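Local coordinates for protein EH1AB1 (Metagenome, PDB 6I8F) that probably hydrolyses carboxylic esters as a serine hydrolase of the alpha/beta hydrolase fold, at residues P75-R80 against I145-A150; A205-R210 against R247-L252; D255-P260 against I284-K289. All blocks are in the same frame, centred on the assembly; numbering follows the deposited sequence.

Contact 1: P75-R80 against I145-A150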
ATOM      1  N   PRO A  75      28.447  -6.640  17.856  1.00 31.86           N
ATOM      2  CA  PRO A  75      28.736  -7.730  18.791  1.00 32.17           C
ATOM      3  C   PRO A  75      30.150  -8.317  18.640  1.00 31.75           C
ATOM      4  O   PRO A  75      30.776  -8.639  19.629  1.00 31.49           O
ATOM      5  CB  PRO A  75      27.698  -8.815  18.456  1.00 30.49           C
ATOM      6  CG  PRO A  75      26.602  -8.087  17.705  1.00 31.95           C
ATOM      7  CD  PRO A  75      27.283  -6.930  17.005  1.00 32.01           C
ATOM      8  N   ALA A  76      30.626  -8.461  17.402  1.00 31.55           N
ATOM      9  CA  ALA A  76      31.874  -9.157  17.152  1.00 32.73           C
ATOM     10  C   ALA A  76      32.748  -8.436  16.117  1.00 34.07           C
ATOM     11  O   ALA A  76      33.716  -9.019  15.638  1.00 36.75           O
ATOM     12  CB  ALA A  76      31.555 -10.560  16.703  1.00 33.75           C
ATOM     13  N   SER A  77      32.419  -7.184  15.778  1.00 31.70           N
ATOM     14  CA  SER A  77      33.139  -6.436  14.747  1.00 30.75           C
ATOM     15  C   SER A  77      32.602  -5.007  14.680  1.00 30.39           C
ATOM     16  O   SER A  77      31.640  -4.651  15.352  1.00 29.93           O
ATOM     17  CB  SER A  77      33.044  -7.095  13.381  1.00 30.37           C
ATOM     18  OG  SER A  77      31.785  -6.839  12.767  1.00 32.82           O
ATOM     19  N   GLU A  78      33.250  -4.200  13.843  1.00 30.30           N
ATOM     20  CA  GLU A  78      32.706  -2.925  13.444  1.00 33.34           C
ATOM     21  C   GLU A  78      31.505  -3.198  12.528  1.00 31.15           C
ATOM     22  O   GLU A  78      31.513  -4.146  11.739  1.00 33.18           O
ATOM     23  CB  GLU A  78      33.775  -2.082  12.746  1.00 34.69           C
ATOM     24  CG  GLU A  78      33.414  -0.614  12.671  1.00 39.53           C
ATOM     25  CD  GLU A  78      34.184   0.184  11.637  1.00 42.05           C
ATOM     26  OE1 GLU A  78      34.905  -0.428  10.825  1.00 45.71           O
ATOM     27  OE2 GLU A  78      34.052   1.421  11.646  1.00 48.51           O
ATOM     28  N   ILE A  79      30.451  -2.398  12.690  1.00 29.27           N
ATOM     29  CA  ILE A  79      29.373  -2.339  11.716  1.00 27.05           C
ATOM     30  C   ILE A  79      29.378  -0.937  11.116  1.00 25.26           C
ATOM     31  O   ILE A  79      29.299   0.041  11.836  1.00 23.76           O
ATOM     32  CB  ILE A  79      28.014  -2.681  12.345  1.00 28.49           C
ATOM     33  CG1 ILE A  79      28.019  -4.086  12.956  1.00 28.24           C
ATOM     34  CG2 ILE A  79      26.899  -2.513  11.316  1.00 28.58           C
ATOM     35  CD1 ILE A  79      26.888  -4.316  13.931  1.00 29.54           C
ATOM     36  N   ARG A  80      29.489  -0.878   9.789  1.00 24.77           N
ATOM     37  CA  ARG A  80      29.519   0.355   9.063  1.00 24.27           C
ATOM     38  C   ARG A  80      28.093   0.703   8.627  1.00 21.44           C
ATOM     39  O   ARG A  80      27.260  -0.173   8.377  1.00 19.08           O
ATOM     40  CB  ARG A  80      30.480   0.222   7.881  1.00 27.32           C
ATOM     41  CG  ARG A  80      31.942   0.136   8.302  1.00 31.90           C
ATOM     42  CD  ARG A  80      32.845  -0.175   7.123  1.00 37.65           C
ATOM     43  NE  ARG A  80      32.504  -1.459   6.518  1.00 45.86           N
ATOM     44  CZ  ARG A  80      33.026  -1.934   5.392  1.00 51.76           C
ATOM     45  NH1 ARG A  80      33.949  -1.243   4.741  1.00 58.58           N
ATOM     46  NH2 ARG A  80      32.627  -3.103   4.920  1.00 53.26           N
ATOM     47  N   ILE A 145      22.253 -11.800  11.209  1.00 21.98           N
ATOM     48  CA  ILE A 145      21.056 -11.458  11.975  1.00 22.49           C
ATOM     49  C   ILE A 145      21.475 -10.730  13.257  1.00 22.26           C
ATOM     50  O   ILE A 145      20.841  -9.750  13.633  1.00 21.35           O
ATOM     51  CB  ILE A 145      20.214 -12.724  12.262  1.00 23.87           C
ATOM     52  CG1 ILE A 145      19.598 -13.303  10.987  1.00 23.09           C
ATOM     53  CG2 ILE A 145      19.157 -12.486  13.345  1.00 24.33           C
ATOM     54  CD1 ILE A 145      18.740 -12.352  10.207  1.00 24.03           C
ATOM     55  N   ASP A 146      22.519 -11.241  13.922  1.00 21.97           N
ATOM     56  CA  ASP A 146      23.053 -10.635  15.139  1.00 22.39           C
ATOM     57  C   ASP A 146      23.422  -9.171  14.874  1.00 20.44           C
ATOM     58  O   ASP A 146      23.081  -8.301  15.672  1.00 19.54           O
ATOM     59  CB  ASP A 146      24.258 -11.402  15.694  1.00 24.12           C
ATOM     60  CG  ASP A 146      23.904 -12.712  16.394  1.00 25.99           C
ATOM     61  OD1 ASP A 146      22.715 -12.949  16.660  1.00 27.67           O
ATOM     62  OD2 ASP A 146      24.821 -13.484  16.663  1.00 27.58           O
ATOM     63  N   ASP A 147      24.115  -8.914  13.759  1.00 19.85           N
ATOM     64  CA  ASP A 147      24.518  -7.556  13.375  1.00 20.35           C
ATOM     65  C   ASP A 147      23.285  -6.697  13.090  1.00 19.76           C
ATOM     66  O   ASP A 147      23.242  -5.540  13.477  1.00 20.52           O
ATOM     67  CB  ASP A 147      25.449  -7.569  12.159  1.00 21.48           C
ATOM     68  CG  ASP A 147      26.863  -8.014  12.486  1.00 21.46           C
ATOM     69  OD1 ASP A 147      27.681  -8.078  11.556  1.00 22.18           O
ATOM     70  OD2 ASP A 147      27.133  -8.307  13.673  1.00 22.15           O
ATOM     71  N   GLY A 148      22.296  -7.267  12.396  1.00 20.69           N
ATOM     72  CA  GLY A 148      21.073  -6.530  12.046  1.00 20.53           C
ATOM     73  C   GLY A 148      20.357  -6.038  13.295  1.00 20.13           C
ATOM     74  O   GLY A 148      19.964  -4.875  13.408  1.00 18.65           O
ATOM     75  N   ILE A 149      20.201  -6.956  14.247  1.00 19.90           N
ATOM     76  CA  ILE A 149      19.607  -6.657  15.529  1.00 20.46           C
ATOM     77  C   ILE A 149      20.459  -5.610  16.261  1.00 20.47           C
ATOM     78  O   ILE A 149      19.903  -4.633  16.753  1.00 20.60           O
ATOM     79  CB  ILE A 149      19.394  -7.942  16.348  1.00 20.63           C
ATOM     80  CG1 ILE A 149      18.365  -8.855  15.672  1.00 21.37           C
ATOM     81  CG2 ILE A 149      18.992  -7.607  17.779  1.00 21.25           C
ATOM     82  CD1 ILE A 149      18.342 -10.272  16.209  1.00 22.26           C
ATOM     83  N   ALA A 150      21.787  -5.793  16.319  1.00 20.14           N
ATOM     84  CA  ALA A 150      22.644  -4.854  17.077  1.00 20.74           C
ATOM     85  C   ALA A 150      22.565  -3.447  16.461  1.00 20.67           C
ATOM     86  O   ALA A 150      22.560  -2.456  17.182  1.00 21.28           O
ATOM     87  CB  ALA A 150      24.075  -5.341  17.156  1.00 19.89           C
TER
HETATM   88  O   HOH W   1      29.434  -7.561  14.876  1.00 24.18           O

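Contact 2: A205-R210 against R247-L252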
ATOM      1  N   ALA A 205      12.349 -13.413   2.283  1.00 21.48           N
ATOM      2  CA  ALA A 205      12.324 -14.827   2.643  1.00 22.53           C
ATOM      3  C   ALA A 205      11.755 -14.928   4.058  1.00 22.03           C
ATOM      4  O   ALA A 205      12.211 -14.216   4.933  1.00 24.65           O
ATOM      5  CB  ALA A 205      13.719 -15.402   2.596  1.00 22.30           C
ATOM      6  N   THR A 206      10.750 -15.776   4.275  1.00 21.71           N
ATOM      7  CA  THR A 206      10.107 -15.841   5.597  1.00 21.20           C
ATOM      8  C   THR A 206      10.002 -17.273   6.131  1.00 21.56           C
ATOM      9  O   THR A 206       9.620 -17.459   7.288  1.00 20.17           O
ATOM     10  CB  THR A 206       8.715 -15.201   5.577  1.00 20.96           C
ATOM     11  OG1 THR A 206       7.861 -15.984   4.737  1.00 20.11           O
ATOM     12  CG2 THR A 206       8.753 -13.754   5.132  1.00 20.73           C
ATOM     13  N   ASP A 207      10.307 -18.278   5.306  1.00 23.13           N
ATOM     14  CA  ASP A 207      10.135 -19.676   5.739  1.00 25.39           C
ATOM     15  C   ASP A 207      11.176 -20.567   5.042  1.00 25.88           C
ATOM     16  O   ASP A 207      11.081 -20.822   3.844  1.00 24.49           O
ATOM     17  CB  ASP A 207       8.702 -20.133   5.472  1.00 25.44           C
ATOM     18  CG  ASP A 207       8.347 -21.507   6.026  1.00 26.74           C
ATOM     19  OD1 ASP A 207       9.173 -22.080   6.779  1.00 26.51           O
ATOM     20  OD2 ASP A 207       7.239 -21.998   5.687  1.00 27.17           O
ATOM     21  N   SER A 208      12.141 -21.051   5.831  1.00 27.12           N
ATOM     22  CA  SER A 208      13.192 -21.940   5.369  1.00 29.71           C
ATOM     23  C   SER A 208      12.826 -23.420   5.577  1.00 32.09           C
ATOM     24  O   SER A 208      13.620 -24.309   5.240  1.00 32.89           O
ATOM     25  CB  SER A 208      14.474 -21.630   6.077  1.00 30.35           C
ATOM     26  OG  SER A 208      14.885 -20.296   5.836  1.00 31.72           O
ATOM     27  N   SER A 209      11.643 -23.685   6.139  1.00 33.52           N
ATOM     28  CA  SER A 209      11.300 -25.007   6.649  1.00 35.22           C
ATOM     29  C   SER A 209      10.472 -25.801   5.629  1.00 37.90           C
ATOM     30  O   SER A 209      10.509 -27.023   5.638  1.00 41.38           O
ATOM     31  CB  SER A 209      10.572 -24.896   7.960  1.00 33.45           C
ATOM     32  OG  SER A 209       9.237 -24.483   7.738  1.00 31.93           O
ATOM     33  N   ARG A 210       9.725 -25.104   4.771  1.00 38.99           N
ATOM     34  CA  ARG A 210       8.815 -25.732   3.807  1.00 41.43           C
ATOM     35  C   ARG A 210       9.019 -25.105   2.425  1.00 40.67           C
ATOM     36  O   ARG A 210       9.510 -23.980   2.314  1.00 37.41           O
ATOM     37  CB  ARG A 210       7.355 -25.547   4.243  1.00 43.66           C
ATOM     38  CG  ARG A 210       7.032 -26.074   5.635  1.00 45.74           C
ATOM     39  CD  ARG A 210       5.633 -25.689   6.086  1.00 48.84           C
ATOM     40  NE  ARG A 210       5.509 -24.262   6.373  1.00 51.18           N
ATOM     41  CZ  ARG A 210       4.356 -23.626   6.559  1.00 50.99           C
ATOM     42  NH1 ARG A 210       4.349 -22.343   6.881  1.00 48.41           N
ATOM     43  NH2 ARG A 210       3.213 -24.274   6.423  1.00 51.97           N
ATOM     44  N   ARG A 247      14.681 -17.240  13.419  1.00 24.35           N
ATOM     45  CA  ARG A 247      15.631 -16.353  12.732  1.00 23.64           C
ATOM     46  C   ARG A 247      15.799 -16.777  11.270  1.00 22.24           C
ATOM     47  O   ARG A 247      16.247 -15.976  10.463  1.00 22.00           O
ATOM     48  CB  ARG A 247      16.989 -16.316  13.430  1.00 24.15           C
ATOM     49  CG  ARG A 247      16.958 -15.649  14.800  1.00 25.41           C
ATOM     50  CD  ARG A 247      18.191 -15.983  15.614  1.00 24.93           C
ATOM     51  NE  ARG A 247      18.315 -17.422  15.842  1.00 25.84           N
ATOM     52  CZ  ARG A 247      19.336 -18.005  16.471  1.00 25.72           C
ATOM     53  NH1 ARG A 247      20.314 -17.267  16.958  1.00 23.38           N
ATOM     54  NH2 ARG A 247      19.380 -19.326  16.589  1.00 25.36           N
ATOM     55  N   LEU A 248      15.454 -18.026  10.939  1.00 22.15           N
ATOM     56  CA  LEU A 248      15.454 -18.496   9.545  1.00 22.25           C
ATOM     57  C   LEU A 248      14.040 -18.505   8.954  1.00 21.81           C
ATOM     58  O   LEU A 248      13.881 -18.539   7.740  1.00 20.57           O
ATOM     59  CB  LEU A 248      16.013 -19.922   9.491  1.00 23.73           C
ATOM     60  CG  LEU A 248      17.498 -20.106   9.785  1.00 24.92           C
ATOM     61  CD1 LEU A 248      17.824 -21.592   9.873  1.00 26.45           C
ATOM     62  CD2 LEU A 248      18.359 -19.450   8.722  1.00 25.58           C
ATOM     63  N   SER A 249      13.030 -18.619   9.822  1.00 23.63           N
ATOM     64  CA  SER A 249      11.664 -18.927   9.422  1.00 23.93           C
ATOM     65  C   SER A 249      10.686 -18.088  10.236  1.00 23.27           C
ATOM     66  O   SER A 249       9.874 -18.630  10.989  1.00 23.64           O
ATOM     67  CB  SER A 249      11.402 -20.409   9.569  1.00 24.79           C
ATOM     68  OG  SER A 249      12.180 -21.143   8.635  1.00 26.37           O
ATOM     69  N   PRO A 250      10.736 -16.738  10.125  1.00 21.63           N
ATOM     70  CA  PRO A 250       9.882 -15.881  10.946  1.00 20.84           C
ATOM     71  C   PRO A 250       8.376 -16.084  10.701  1.00 20.26           C
ATOM     72  O   PRO A 250       7.569 -15.768  11.587  1.00 20.44           O
ATOM     73  CB  PRO A 250      10.339 -14.454  10.589  1.00 21.40           C
ATOM     74  CG  PRO A 250      11.006 -14.586   9.226  1.00 21.69           C
ATOM     75  CD  PRO A 250      11.628 -15.969   9.237  1.00 21.78           C
ATOM     76  N   LEU A 251       8.004 -16.625   9.534  1.00 19.72           N
ATOM     77  CA  LEU A 251       6.614 -16.969   9.239  1.00 21.38           C
ATOM     78  C   LEU A 251       6.030 -17.925  10.295  1.00 24.04           C
ATOM     79  O   LEU A 251       4.809 -17.941  10.494  1.00 25.32           O
ATOM     80  CB  LEU A 251       6.512 -17.595   7.846  1.00 21.76           C
ATOM     81  CG  LEU A 251       5.097 -17.932   7.366  1.00 21.72           C
ATOM     82  CD1 LEU A 251       4.211 -16.692   7.337  1.00 22.61           C
ATOM     83  CD2 LEU A 251       5.133 -18.587   6.002  1.00 21.25           C
ATOM     84  N   LEU A 252       6.880 -18.711  10.970  1.00 24.31           N
ATOM     85  CA  LEU A 252       6.399 -19.771  11.857  1.00 25.98           C
ATOM     86  C   LEU A 252       6.166 -19.253  13.278  1.00 24.59           C
ATOM     87  O   LEU A 252       5.821 -20.033  14.131  1.00 25.69           O
ATOM     88  CB  LEU A 252       7.414 -20.922  11.876  1.00 27.34           C
ATOM     89  CG  LEU A 252       7.774 -21.509  10.512  1.00 28.88           C
ATOM     90  CD1 LEU A 252       8.798 -22.625  10.661  1.00 29.19           C
ATOM     91  CD2 LEU A 252       6.542 -22.031   9.790  1.00 29.97           C
TER

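Contact 3: D255-P260 against I284-K289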
ATOM      1  N   ASP A 255       2.684 -16.170  17.364  1.00 33.01           N
ATOM      2  CA  ASP A 255       1.902 -15.002  17.656  1.00 34.84           C
ATOM      3  C   ASP A 255       2.517 -13.795  16.928  1.00 30.95           C
ATOM      4  O   ASP A 255       3.684 -13.480  17.113  1.00 30.22           O
ATOM      5  CB  ASP A 255       1.825 -14.837  19.175  1.00 39.86           C
ATOM      6  CG  ASP A 255       1.400 -13.453  19.610  1.00 43.93           C
ATOM      7  OD1 ASP A 255       0.320 -13.014  19.170  1.00 45.07           O
ATOM      8  OD2 ASP A 255       2.169 -12.824  20.362  1.00 51.11           O
ATOM      9  N   PHE A 256       1.707 -13.142  16.087  1.00 29.63           N
ATOM     10  CA  PHE A 256       2.108 -11.972  15.300  1.00 28.81           C
ATOM     11  C   PHE A 256       1.648 -10.676  15.977  1.00 29.63           C
ATOM     12  O   PHE A 256       1.970  -9.581  15.505  1.00 31.14           O
ATOM     13  CB  PHE A 256       1.583 -12.086  13.866  1.00 28.19           C
ATOM     14  CG  PHE A 256       2.477 -12.881  12.944  1.00 28.95           C
ATOM     15  CD1 PHE A 256       2.758 -14.215  13.198  1.00 29.62           C
ATOM     16  CD2 PHE A 256       3.028 -12.303  11.811  1.00 28.18           C
ATOM     17  CE1 PHE A 256       3.593 -14.940  12.360  1.00 28.99           C
ATOM     18  CE2 PHE A 256       3.859 -13.027  10.970  1.00 27.99           C
ATOM     19  CZ  PHE A 256       4.143 -14.342  11.247  1.00 28.89           C
ATOM     20  N   THR A 257       0.915 -10.778  17.090  1.00 28.41           N
ATOM     21  CA  THR A 257       0.428  -9.573  17.757  1.00 28.07           C
ATOM     22  C   THR A 257       1.628  -8.834  18.359  1.00 26.82           C
ATOM     23  O   THR A 257       2.639  -9.454  18.742  1.00 27.28           O
ATOM     24  CB  THR A 257      -0.649  -9.861  18.818  1.00 28.98           C
ATOM     25  OG1 THR A 257      -0.019 -10.455  19.948  1.00 30.68           O
ATOM     26  CG2 THR A 257      -1.759 -10.762  18.323  1.00 28.78           C
ATOM     27  N   GLY A 258       1.521  -7.503  18.410  1.00 24.82           N
ATOM     28  CA  GLY A 258       2.575  -6.658  18.964  1.00 24.30           C
ATOM     29  C   GLY A 258       3.707  -6.372  17.987  1.00 24.33           C
ATOM     30  O   GLY A 258       4.668  -5.714  18.352  1.00 27.05           O
ATOM     31  N   LEU A 259       3.615  -6.871  16.751  1.00 23.67           N
ATOM     32  CA  LEU A 259       4.601  -6.569  15.729  1.00 23.29           C
ATOM     33  C   LEU A 259       4.226  -5.242  15.081  1.00 23.37           C
ATOM     34  O   LEU A 259       3.055  -4.876  15.066  1.00 23.11           O
ATOM     35  CB  LEU A 259       4.655  -7.704  14.706  1.00 22.65           C
ATOM     36  CG  LEU A 259       5.227  -9.023  15.223  1.00 23.23           C
ATOM     37  CD1 LEU A 259       5.242 -10.067  14.120  1.00 22.31           C
ATOM     38  CD2 LEU A 259       6.630  -8.837  15.816  1.00 23.23           C
ATOM     39  N   PRO A 260       5.204  -4.462  14.572  1.00 22.25           N
ATOM     40  CA  PRO A 260       4.914  -3.128  14.057  1.00 21.76           C
ATOM     41  C   PRO A 260       4.186  -3.098  12.713  1.00 20.51           C
ATOM     42  O   PRO A 260       4.229  -4.055  11.948  1.00 19.52           O
ATOM     43  CB  PRO A 260       6.283  -2.467  13.891  1.00 22.03           C
ATOM     44  CG  PRO A 260       7.290  -3.591  13.893  1.00 22.47           C
ATOM     45  CD  PRO A 260       6.637  -4.793  14.536  1.00 22.58           C
ATOM     46  N   ILE A 284      -1.995  -9.319   9.024  1.00 20.66           N
ATOM     47  CA  ILE A 284      -3.356  -8.763   8.901  1.00 21.89           C
ATOM     48  C   ILE A 284      -4.281  -9.438   9.923  1.00 23.14           C
ATOM     49  O   ILE A 284      -5.020  -8.776  10.650  1.00 21.18           O
ATOM     50  CB  ILE A 284      -3.871  -8.893   7.454  1.00 21.49           C
ATOM     51  CG1 ILE A 284      -3.131  -7.923   6.534  1.00 21.77           C
ATOM     52  CG2 ILE A 284      -5.380  -8.691   7.367  1.00 21.13           C
ATOM     53  CD1 ILE A 284      -3.128  -8.339   5.086  1.00 22.38           C
ATOM     54  N   GLU A 285      -4.205 -10.769   9.977  1.00 25.12           N
ATOM     55  CA  GLU A 285      -5.083 -11.575  10.806  1.00 27.06           C
ATOM     56  C   GLU A 285      -4.830 -11.312  12.299  1.00 25.48           C
ATOM     57  O   GLU A 285      -5.756 -11.436  13.090  1.00 23.61           O
ATOM     58  CB  GLU A 285      -4.987 -13.034  10.361  1.00 31.24           C
ATOM     59  CG  GLU A 285      -5.867 -13.308   9.149  1.00 38.50           C
ATOM     60  CD  GLU A 285      -5.291 -14.198   8.060  1.00 44.88           C
ATOM     61  OE1 GLU A 285      -4.850 -15.327   8.394  1.00 48.88           O
ATOM     62  OE2 GLU A 285      -5.301 -13.764   6.874  1.00 43.70           O
ATOM     63  N   ALA A 286      -3.611 -10.893  12.667  1.00 23.64           N
ATOM     64  CA  ALA A 286      -3.281 -10.534  14.037  1.00 23.26           C
ATOM     65  C   ALA A 286      -3.685  -9.089  14.361  1.00 22.20           C
ATOM     66  O   ALA A 286      -3.409  -8.605  15.447  1.00 21.18           O
ATOM     67  CB  ALA A 286      -1.801 -10.716  14.265  1.00 25.24           C
ATOM     68  N   GLY A 287      -4.311  -8.388  13.417  1.00 20.76           N
ATOM     69  CA  GLY A 287      -4.801  -7.031  13.671  1.00 20.87           C
ATOM     70  C   GLY A 287      -3.693  -5.992  13.601  1.00 19.56           C
ATOM     71  O   GLY A 287      -3.771  -4.950  14.234  1.00 20.19           O
ATOM     72  N   ILE A 288      -2.648  -6.272  12.823  1.00 19.87           N
ATOM     73  CA  ILE A 288      -1.579  -5.304  12.578  1.00 19.93           C
ATOM     74  C   ILE A 288      -1.945  -4.504  11.321  1.00 19.85           C
ATOM     75  O   ILE A 288      -2.405  -5.086  10.335  1.00 19.42           O
ATOM     76  CB  ILE A 288      -0.217  -6.011  12.429  1.00 21.02           C
ATOM     77  CG1 ILE A 288       0.106  -6.931  13.612  1.00 22.14           C
ATOM     78  CG2 ILE A 288       0.897  -5.000  12.178  1.00 20.93           C
ATOM     79  CD1 ILE A 288       0.113  -6.258  14.958  1.00 22.30           C
ATOM     80  N   LYS A 289      -1.748  -3.178  11.362  1.00 18.73           N
ATOM     81  CA  LYS A 289      -1.872  -2.362  10.169  1.00 19.16           C
ATOM     82  C   LYS A 289      -0.839  -2.853   9.147  1.00 18.93           C
ATOM     83  O   LYS A 289       0.359  -2.796   9.383  1.00 17.79           O
ATOM     84  CB  LYS A 289      -1.675  -0.867  10.448  1.00 20.74           C
ATOM     85  CG  LYS A 289      -1.837   0.022   9.214  1.00 21.14           C
ATOM     86  CD  LYS A 289      -1.579   1.493   9.460  1.00 22.64           C
ATOM     87  CE  LYS A 289      -2.621   2.122  10.367  1.00 23.70           C
ATOM     88  NZ  LYS A 289      -2.333   3.552  10.659  1.00 24.38           N
TER

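Contact 1: P75-R80 against I145-A150
Pro75 and Ile79 both come up against the Asp147 side chain, the ring at OD2 and the isoleucine methyl at CG. The pyrrolidine ring of Pro75 puts its CD 3.6 Å from Ala150 CB, with CG close behind, and the same CD carbon also lies 3.6 Å from Asp147 OD2; ring and carboxylate meet at a slant. The buried Ile79, on strand 78-85, extends CD1 to within 4.0 Å of Asp147 CG and 3.9 Å of Asp147 O, and its delta methyl is only loosely in touch with the Ala150 methyl. Asp147 has CG opposite its carbonyl carbon (chi1 -75°), which swings the carboxylate off the helix surface and over toward Pro75 and Ile79. No direct hydrogen bond joins the two segments. Water 1 does so instead, donating to Asp147 OD2 at 2.7 Å and to Ser77 OG at 3.2 Å while accepting from Ala76 N at 2.9 Å. The Ser77 hydroxyl in turn donates to Glu78 O, which it meets from above the carbonyl plane, 49° out of it. The other oxygen, Asp147 OD1, forms a salt bridge with Arg134, an interaction likely to favour the ionised carboxylate and one that fixes its rotation together with the water. The contact thus sets the turn between strands 66-73 and 78-85, at one margin of the central sheet, against helix 143-157; Ile79 pairs through its backbone with Phe72, and Ile145 and Ile149 of the same helix pack on helix 176-190.

Contact 2: A205-R210 against R247-L252
Ser208 and Ser249 both hold their hydroxyls opposite the carbonyl carbon (chi1 -60° and -67°), and these two rotations interlock the loops. Ser208 OG donates to Leu248 O at 2.8 Å, approaching from above that carbonyl's plane, while Ser249 OG accepts Ser208 N at 2.8 Å. The Ser249 hydroxyl has a second partner in Leu243 O, so it bridges backbone groups of two chain regions. A third cross-link, Leu251 N to Thr206 O, is 2.9 Å long and nearly straight, with 163° at the hydrogen. Around that same carbonyl oxygen the chain is closely packed: Pro250 CD is 3.2 Å away and Ser249 CA makes a CH...O contact.

Asp207 organises the other end. OD1 accepts both Ser209 OG at 2.6 Å, on its syn lone pair, and Ser209 N, which comes from above the carboxylate plane; the latter closes an Asx turn. OD2 receives Arg210 NE at 2.9 Å in a salt bridge, again on the syn lone pair, so the carboxylate is gripped through both oxygens and probably stays ionised. Two leucines lie against this polar group. Leu251 CD2 meets Asp207 CB. The Leu252 and Asp207 side chains cross at about a right angle; Leu252 CD1 is 3.5 Å from Ser209 OG and its CD2 touches Arg210 NH1, leucine and arginine sliding past each other in opposite directions.

Glu275 of helix 273-285 accepts the backbone N of Thr206 and of Asp207, and Tyr279 packs on Thr206, Pro250 and Leu251. The Asx turn at Asp207 and the 3-10 turn 250-252 belong to loops of the alpha/beta hydrolase fold, one following sheet strand 198-202, the other preceding strand 262-267.

Contact 3: D255-P260 against I284-K289
The Phe256 ring turns away from the 284-289 segment and meets Tyr279 of helix 273-285 edge to face; Arg282 and Leu283 of that helix also touch the phenylalanine, whose CB is left to meet Ala286 CB at 3.7 Å. The loop's carbonyl oxygens of Phe256, Leu259 and Pro260 all come close to Ile288. With CG1 opposite the carbonyl carbon and CG2 opposite the backbone N (chi1 -54°), CD1 reaches the turn, 3.3 Å from Leu259 O and 3.8 Å from Phe256 O, while CG2 stands near both Leu259 O and Pro260 O, 3.5 Å from the latter.

The loop bends through a type II turn from Phe256 to Leu259, with Gly258 taking the positive phi. Facing it, helix 273-285 ends in a Schellman motif at Gly287, so that the chain reverses into strand 290-296, one of the sheet's two outermost strands within this subunit; the helix end and the turn before strand 262-267 are thereby packed together. With Ile288 cut back to an alanine, CG1, CG2 and CD1 are gone, which would probably leave a gap between the helix end and the turn and let the 255-260 loop shift.

Thr257 touches Ala286 through CG2, at 4.1 Å from its CB. Its other branch, OG1, donates to Asp255 OD1 at 2.7 Å on the syn lone pair, and Thr257 N reaches the same oxygen from above the carboxylate plane, forming an Asx turn. Pro260 O is also bonded by Gln199, and at the end of the helix Glu285 forms a salt bridge with Arg277 of the second subunit.

In the fold
The contacts follow one another along the chain. Contacts 1 and 2 have centres about 21 Å apart and are joined by packing of Ile145 CG2 on Arg247 CG at 4.1 Å; contact 3 lies about 17 Å from contact 2, centre to centre, and touches it where Phe256 CZ meets Pro250 O and Leu251 O, each at 3.7 Å. Contacts 1 and 3 do not meet, their nearest atoms being about 12 Å apart. Tyr279 touches residues of contacts 2 and 3, and helix 176-190 packs on all three. A probable Ser175-His300-Asp270 triad, with Ser175 on a likely nucleophile elbow, lies near Ala205 of contact 2 without touching it.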